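Local coordinates for amino acid ABC superfamily ATP binding cassette transporter, binding protein (Streptococcus pneumoniae, PDB 4H5G) that binds L-arginine as the substrate-binding protein of an amino acid ABC transporter and probably delivers it to the membrane permease for uptake, at residues A[135-138]-A[139-143]; A[168-171]-A[172-176]. One frame throughout, in Å; residues are numbered along the deposited sequence. Where two conformers were deposited one is given.

Interaction 1. Residues A[135-138]-A[139-143]; sequences ESMV and KEQLP
E135 O takes the amide of K139 at 3.1 Å in a nearly straight bond (N-H...O 170°), the first of four successive i to i+4 bonds that end with L142 N on V138 O. That last bond is more bent, at 143°, and L142 is the first residue to leave helical geometry, so the helix ends at Q141. Outside the backbone, E135 and K139 run side by side in the same direction. The lysine is extended from end to end and lays its CE beside the glutamate, 4.1 Å from CG of E135. Its NZ stays 3.9 Å from E135 OE1, which makes a long salt bridge. Stronger partners hold the carboxylate: S149 OG on OE1 and the amide of G131 on OE2, so the lysine probably adds little more than a diffuse pull. Residues 135-141 belong to helix 133-141, the connection of a beta-alpha-beta unit between strands 125-129 and 146-150 of the type II periplasmic binding protein fold. Its buried side carries V138, whose CG1 lies 4.3 Å from CB of L142, a loose contact one turn apart; I126 of the first strand packs against both. M137 and Q141 form another same-direction pair. With chi3 of M137 at 70°, its chain bends and brings the methyl CE to 4.1 Å from Q141 NE2, and that amide nitrogen is hydrogen-bonded to K193 O. On the outer side E140 CG lies 3.3 Å from S136 O, one turn back.

Interaction 2. Residues A[168-171]-A[172-176]; sequences VHMD and EPVAL. With ARG (arginine), chain L.
The carboxylate of D171 is the flat group of this contact, and one end of it meets the ligand: OD2 accepts a hydrogen bond from the arginine amino N at 2.9 Å, while OD1 stays 3.7 Å from that nitrogen, so the grip is one-sided. Y22 OH shares OD2 and N101 ND2 binds OD1, which should fix the rotation of the group. At the strand end P173 brings its CD to 4.1 Å from D171 CB. With CG of D171 beside its own backbone N (chi1 -75°), the acid leads away from the helix toward the arginine. Although D171 stands at the N-cap position, its side chain caps nothing; its carbonyl O instead receives A175 N at 3.3 Å and, weakly, V174 N. Behind this turn M170 supplies the apolar packing. Its CG sits between the backbone N and the carbonyl carbon (chi1 66°), and from there the extended chi2 carries SD to 3.7 Å from both V174 CG1 and A175 CB, with A175 N at 3.4 Å. Strand and helix axes diverge by 116°, so the chain turns sharply where it passes the ligand. A strand end that hands an acid to the substrate's amino group and leads straight into a helix belongs to the ligand pocket of this type II binding-protein fold, as in other family 3 amino acid binders.

Along the chain, interaction 1 comes first and is complete before interaction 2 begins; they run in series, neither nested nor crossed. Interaction 1 lies within helix 133-141 and reaches the turn after it; interaction 2 takes the chain from strand 167-171 directly into helix 172-181. Neither closes a long loop. The chain passes through strand 146-150 and helix 153-162 between them. Helix 133-141 links two strands of the mixed sheet that also holds strand 167-171, so both contacts are built on the same sheet. They touch through H169: ND1 is hydrogen-bonded to P134 O at the start of that helix and lies 3.6 Å from V138 CG2, while CE1 lies 3.9 Å from M137 CB.

Interaction 1. Residues A[135-138]-A[139-143]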
ATOM      1  N   GLU A 135      10.728   0.728   4.718  1.00 18.57           N
ATOM      2  CA  GLU A 135      11.844   1.642   4.958  1.00 22.30           C
ATOM      3  C   GLU A 135      12.396   1.477   6.372  1.00 21.65           C
ATOM      4  O   GLU A 135      13.614   1.340   6.574  1.00 22.12           O
ATOM      5  CB  GLU A 135      11.414   3.097   4.734  1.00 19.48           C
ATOM      6  CG  GLU A 135      12.531   4.107   4.987  1.00 26.63           C
ATOM      7  CD  GLU A 135      12.020   5.545   5.061  1.00 31.72           C
ATOM      8  OE1 GLU A 135      12.720   6.466   4.579  1.00 26.09           O
ATOM      9  OE2 GLU A 135      10.917   5.755   5.610  1.00 26.41           O
ATOM     10  N   SER A 136      11.491   1.474   7.346  0.50 21.31           N
ATOM     11  CA  SER A 136      11.873   1.345   8.755  0.50 23.27           C
ATOM     12  C   SER A 136      12.620   0.046   9.005  0.50 23.46           C
ATOM     13  O   SER A 136      13.591   0.008   9.757  0.50 25.01           O
ATOM     14  CB  SER A 136      10.637   1.409   9.658  0.50 24.63           C
ATOM     15  OG  SER A 136      10.019   2.678   9.603  0.50 28.39           O
ATOM     16  N   MET A 137      12.145  -1.021   8.377  1.00 22.54           N
ATOM     17  CA  MET A 137      12.738  -2.347   8.544  1.00 21.60           C
ATOM     18  C   MET A 137      14.183  -2.371   8.078  1.00 23.41           C
ATOM     19  O   MET A 137      15.049  -2.957   8.726  1.00 27.74           O
ATOM     20  CB  MET A 137      11.907  -3.387   7.779  1.00 21.00           C
ATOM     21  CG  MET A 137      10.545  -3.628   8.405  1.00 23.30           C
ATOM     22  SD  MET A 137       9.541  -4.692   7.362  1.00 25.76           S
ATOM     23  CE  MET A 137      10.416  -6.251   7.549  1.00 27.03           C
ATOM     24  N   VAL A 138      14.457  -1.727   6.950  1.00 23.14           N
ATOM     25  CA  VAL A 138      15.836  -1.670   6.468  1.00 24.69           C
ATOM     26  C   VAL A 138      16.720  -0.877   7.433  1.00 28.68           C
ATOM     27  O   VAL A 138      17.826  -1.309   7.769  1.00 27.73           O
ATOM     28  CB  VAL A 138      15.921  -1.073   5.051  1.00 20.38           C
ATOM     29  CG1 VAL A 138      17.389  -0.891   4.644  1.00 26.53           C
ATOM     30  CG2 VAL A 138      15.212  -1.980   4.041  1.00 20.92           C
ATOM     31  N   LYS A 139      16.229   0.276   7.882  1.00 24.09           N
ATOM     32  CA  LYS A 139      16.984   1.102   8.833  1.00 24.91           C
ATOM     33  C   LYS A 139      17.309   0.352  10.114  1.00 32.36           C
ATOM     34  O   LYS A 139      18.396   0.514  10.674  1.00 32.39           O
ATOM     35  CB  LYS A 139      16.221   2.385   9.187  1.00 31.54           C
ATOM     36  CG  LYS A 139      16.133   3.405   8.064  1.00 33.99           C
ATOM     37  CD  LYS A 139      15.503   4.706   8.561  1.00 40.64           C
ATOM     38  CE  LYS A 139      15.341   5.722   7.437  1.00 49.42           C
ATOM     39  NZ  LYS A 139      14.632   6.950   7.907  1.00 46.97           N
ATOM     40  N   GLU A 140      16.367  -0.467  10.570  1.00 31.91           N
ATOM     41  CA  GLU A 140      16.529  -1.211  11.821  1.00 31.88           C
ATOM     42  C   GLU A 140      17.366  -2.473  11.683  1.00 38.06           C
ATOM     43  O   GLU A 140      18.215  -2.754  12.524  1.00 33.84           O
ATOM     44  CB  GLU A 140      15.168  -1.633  12.373  1.00 33.85           C
ATOM     45  CG  GLU A 140      14.296  -0.537  12.904  1.00 50.56           C
ATOM     46  CD  GLU A 140      13.152  -1.112  13.714  1.00 66.48           C
ATOM     47  OE1 GLU A 140      13.425  -1.942  14.604  1.00 75.30           O
ATOM     48  OE2 GLU A 140      11.984  -0.763  13.445  1.00 67.43           O
ATOM     49  N   GLN A 141      17.103  -3.243  10.633  1.00 32.38           N
ATOM     50  CA  GLN A 141      17.687  -4.575  10.518  1.00 38.96           C
ATOM     51  C   GLN A 141      18.931  -4.585   9.646  1.00 35.50           C
ATOM     52  O   GLN A 141      19.758  -5.485   9.739  1.00 36.83           O
ATOM     53  CB  GLN A 141      16.644  -5.577  10.008  1.00 35.76           C
ATOM     54  CG  GLN A 141      15.393  -5.657  10.881  1.00 39.67           C
ATOM     55  CD  GLN A 141      14.454  -6.775  10.459  1.00 38.00           C
ATOM     56  OE1 GLN A 141      14.893  -7.860  10.067  1.00 41.24           O
ATOM     57  NE2 GLN A 141      13.154  -6.506  10.523  1.00 32.87           N
ATOM     58  N   LEU A 142      19.075  -3.572   8.799  1.00 34.43           N
ATOM     59  CA  LEU A 142      20.277  -3.457   7.975  1.00 35.24           C
ATOM     60  C   LEU A 142      20.911  -2.066   8.046  1.00 32.63           C
ATOM     61  O   LEU A 142      21.059  -1.413   7.020  1.00 34.07           O
ATOM     62  CB  LEU A 142      19.952  -3.800   6.521  1.00 34.11           C
ATOM     63  CG  LEU A 142      19.358  -5.181   6.266  1.00 43.13           C
ATOM     64  CD1 LEU A 142      18.850  -5.277   4.833  1.00 35.40           C
ATOM     65  CD2 LEU A 142      20.392  -6.269   6.546  1.00 48.63           C
ATOM     66  N   PRO A 143      21.292  -1.612   9.256  1.00 40.06           N
ATOM     67  CA  PRO A 143      21.835  -0.257   9.434  1.00 36.64           C
ATOM     68  C   PRO A 143      23.116   0.023   8.654  1.00 41.99           C
ATOM     69  O   PRO A 143      23.460   1.187   8.467  1.00 44.35           O
ATOM     70  CB  PRO A 143      22.115  -0.193  10.943  1.00 38.50           C
ATOM     71  CG  PRO A 143      22.241  -1.613  11.366  1.00 42.75           C
ATOM     72  CD  PRO A 143      21.223  -2.327  10.542  1.00 41.33           C
TER

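Interaction 2. Residues A[168-171]-A[172-176]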
ATOM      1  N   VAL A 168      14.915  -3.212  -4.056  1.00 18.28           N
ATOM      2  CA  VAL A 168      13.908  -2.302  -3.516  1.00 17.79           C
ATOM      3  C   VAL A 168      13.003  -3.063  -2.558  1.00 18.78           C
ATOM      4  O   VAL A 168      12.404  -4.069  -2.937  1.00 21.08           O
ATOM      5  CB  VAL A 168      13.037  -1.699  -4.629  1.00 17.94           C
ATOM      6  CG1 VAL A 168      12.071  -0.662  -4.025  1.00 19.02           C
ATOM      7  CG2 VAL A 168      13.895  -1.041  -5.704  1.00 21.54           C
ATOM      8  N   HIS A 169      12.899  -2.584  -1.318  1.00 16.90           N
ATOM      9  CA  HIS A 169      12.050  -3.231  -0.309  1.00 20.73           C
ATOM     10  C   HIS A 169      10.613  -2.739  -0.462  1.00 20.74           C
ATOM     11  O   HIS A 169      10.378  -1.534  -0.559  1.00 20.11           O
ATOM     12  CB  HIS A 169      12.557  -2.883   1.099  1.00 20.72           C
ATOM     13  CG  HIS A 169      12.298  -3.940   2.126  1.00 21.62           C
ATOM     14  ND1 HIS A 169      12.042  -3.643   3.447  1.00 20.77           N
ATOM     15  CD2 HIS A 169      12.283  -5.292   2.035  1.00 19.67           C
ATOM     16  CE1 HIS A 169      11.870  -4.766   4.125  1.00 21.42           C
ATOM     17  NE2 HIS A 169      12.019  -5.784   3.293  1.00 19.19           N
ATOM     18  N   MET A 170       9.648  -3.663  -0.472  1.00 16.73           N
ATOM     19  CA  MET A 170       8.241  -3.292  -0.693  1.00 17.00           C
ATOM     20  C   MET A 170       7.306  -4.418  -0.280  1.00 21.86           C
ATOM     21  O   MET A 170       7.741  -5.539  -0.068  1.00 19.83           O
ATOM     22  CB  MET A 170       8.011  -2.947  -2.172  1.00 20.52           C
ATOM     23  CG  MET A 170       8.196  -4.158  -3.095  1.00 19.38           C
ATOM     24  SD  MET A 170       7.994  -3.752  -4.846  1.00 20.16           S
ATOM     25  CE  MET A 170       9.392  -2.680  -5.128  1.00 19.85           C
ATOM     26  N   ASP A 171       6.013  -4.130  -0.177  1.00 18.77           N
ATOM     27  CA  ASP A 171       5.053  -5.196   0.117  1.00 17.93           C
ATOM     28  C   ASP A 171       5.112  -6.271  -0.964  1.00 21.31           C
ATOM     29  O   ASP A 171       5.211  -5.957  -2.141  1.00 18.18           O
ATOM     30  CB  ASP A 171       3.636  -4.628   0.249  1.00 16.99           C
ATOM     31  CG  ASP A 171       3.442  -3.889   1.561  1.00 20.19           C
ATOM     32  OD1 ASP A 171       3.193  -4.568   2.576  1.00 23.34           O
ATOM     33  OD2 ASP A 171       3.581  -2.646   1.586  1.00 19.70           O
ATOM     34  N   GLU A 172       5.074  -7.538  -0.560  1.00 18.33           N
ATOM     35  CA  GLU A 172       5.230  -8.645  -1.524  1.00 18.66           C
ATOM     36  C   GLU A 172       4.311  -8.617  -2.774  1.00 21.86           C
ATOM     37  O   GLU A 172       4.789  -8.857  -3.890  1.00 21.59           O
ATOM     38  CB  GLU A 172       5.156 -10.017  -0.824  1.00 23.09           C
ATOM     39  CG  GLU A 172       5.131 -11.179  -1.817  1.00 26.30           C
ATOM     40  CD  GLU A 172       5.458 -12.514  -1.185  1.00 49.37           C
ATOM     41  OE1 GLU A 172       4.532 -13.174  -0.672  1.00 52.10           O
ATOM     42  OE2 GLU A 172       6.643 -12.909  -1.207  1.00 58.10           O
ATOM     43  N   PRO A 173       3.001  -8.324  -2.604  1.00 18.76           N
ATOM     44  CA  PRO A 173       2.145  -8.314  -3.802  1.00 20.59           C
ATOM     45  C   PRO A 173       2.598  -7.307  -4.860  1.00 20.53           C
ATOM     46  O   PRO A 173       2.423  -7.526  -6.068  1.00 18.38           O
ATOM     47  CB  PRO A 173       0.773  -7.929  -3.243  1.00 21.12           C
ATOM     48  CG  PRO A 173       0.802  -8.419  -1.826  1.00 23.54           C
ATOM     49  CD  PRO A 173       2.212  -8.154  -1.365  1.00 19.42           C
ATOM     50  N   VAL A 174       3.197  -6.214  -4.400  1.00 15.87           N
ATOM     51  CA  VAL A 174       3.703  -5.180  -5.305  1.00 16.72           C
ATOM     52  C   VAL A 174       4.954  -5.666  -6.036  1.00 22.22           C
ATOM     53  O   VAL A 174       5.112  -5.429  -7.233  1.00 20.31           O
ATOM     54  CB  VAL A 174       3.988  -3.861  -4.531  1.00 16.18           C
ATOM     55  CG1 VAL A 174       4.513  -2.788  -5.481  1.00 17.14           C
ATOM     56  CG2 VAL A 174       2.713  -3.361  -3.848  1.00 17.67           C
ATOM     57  N   ALA A 175       5.838  -6.350  -5.312  1.00 20.46           N
ATOM     58  CA  ALA A 175       7.036  -6.926  -5.948  1.00 22.17           C
ATOM     59  C   ALA A 175       6.640  -7.988  -6.956  1.00 22.30           C
ATOM     60  O   ALA A 175       7.174  -8.034  -8.058  1.00 22.59           O
ATOM     61  CB  ALA A 175       7.979  -7.496  -4.912  1.00 21.38           C
ATOM     62  N   LEU A 176       5.690  -8.837  -6.579  1.00 21.01           N
ATOM     63  CA  LEU A 176       5.225  -9.895  -7.484  1.00 25.32           C
ATOM     64  C   LEU A 176       4.662  -9.301  -8.766  1.00 27.81           C
ATOM     65  O   LEU A 176       4.883  -9.826  -9.862  1.00 26.31           O
ATOM     66  CB  LEU A 176       4.155 -10.746  -6.801  1.00 27.01           C
ATOM     67  CG  LEU A 176       4.640 -11.717  -5.732  1.00 38.40           C
ATOM     68  CD1 LEU A 176       3.451 -12.330  -4.995  1.00 42.19           C
ATOM     69  CD2 LEU A 176       5.516 -12.805  -6.352  1.00 40.13           C
TER
HETATM   70  N   ARG L 310       2.645  -1.189   3.855  1.00 15.67           N
HETATM   71  CA  ARG L 310       3.669  -0.137   3.941  1.00 19.70           C
HETATM   72  C   ARG L 310       3.316   0.884   5.000  1.00 24.60           C
HETATM   73  O   ARG L 310       2.162   0.999   5.443  1.00 19.19           O
HETATM   74  CB  ARG L 310       3.860   0.561   2.587  1.00 18.41           C
HETATM   75  CG  ARG L 310       2.572   1.057   1.935  1.00 16.94           C
HETATM   76  CD  ARG L 310       2.867   1.931   0.706  1.00 18.91           C
HETATM   77  NE  ARG L 310       1.638   2.268  -0.027  1.00 17.27           N
HETATM   78  CZ  ARG L 310       1.591   2.970  -1.155  1.00 21.47           C
HETATM   79  NH1 ARG L 310       0.422   3.211  -1.746  1.00 17.58           N
HETATM   80  NH2 ARG L 310       2.717   3.428  -1.691  1.00 17.60           N
HETATM   81  OXT ARG L 310       4.194   1.626   5.448  1.00 17.55           O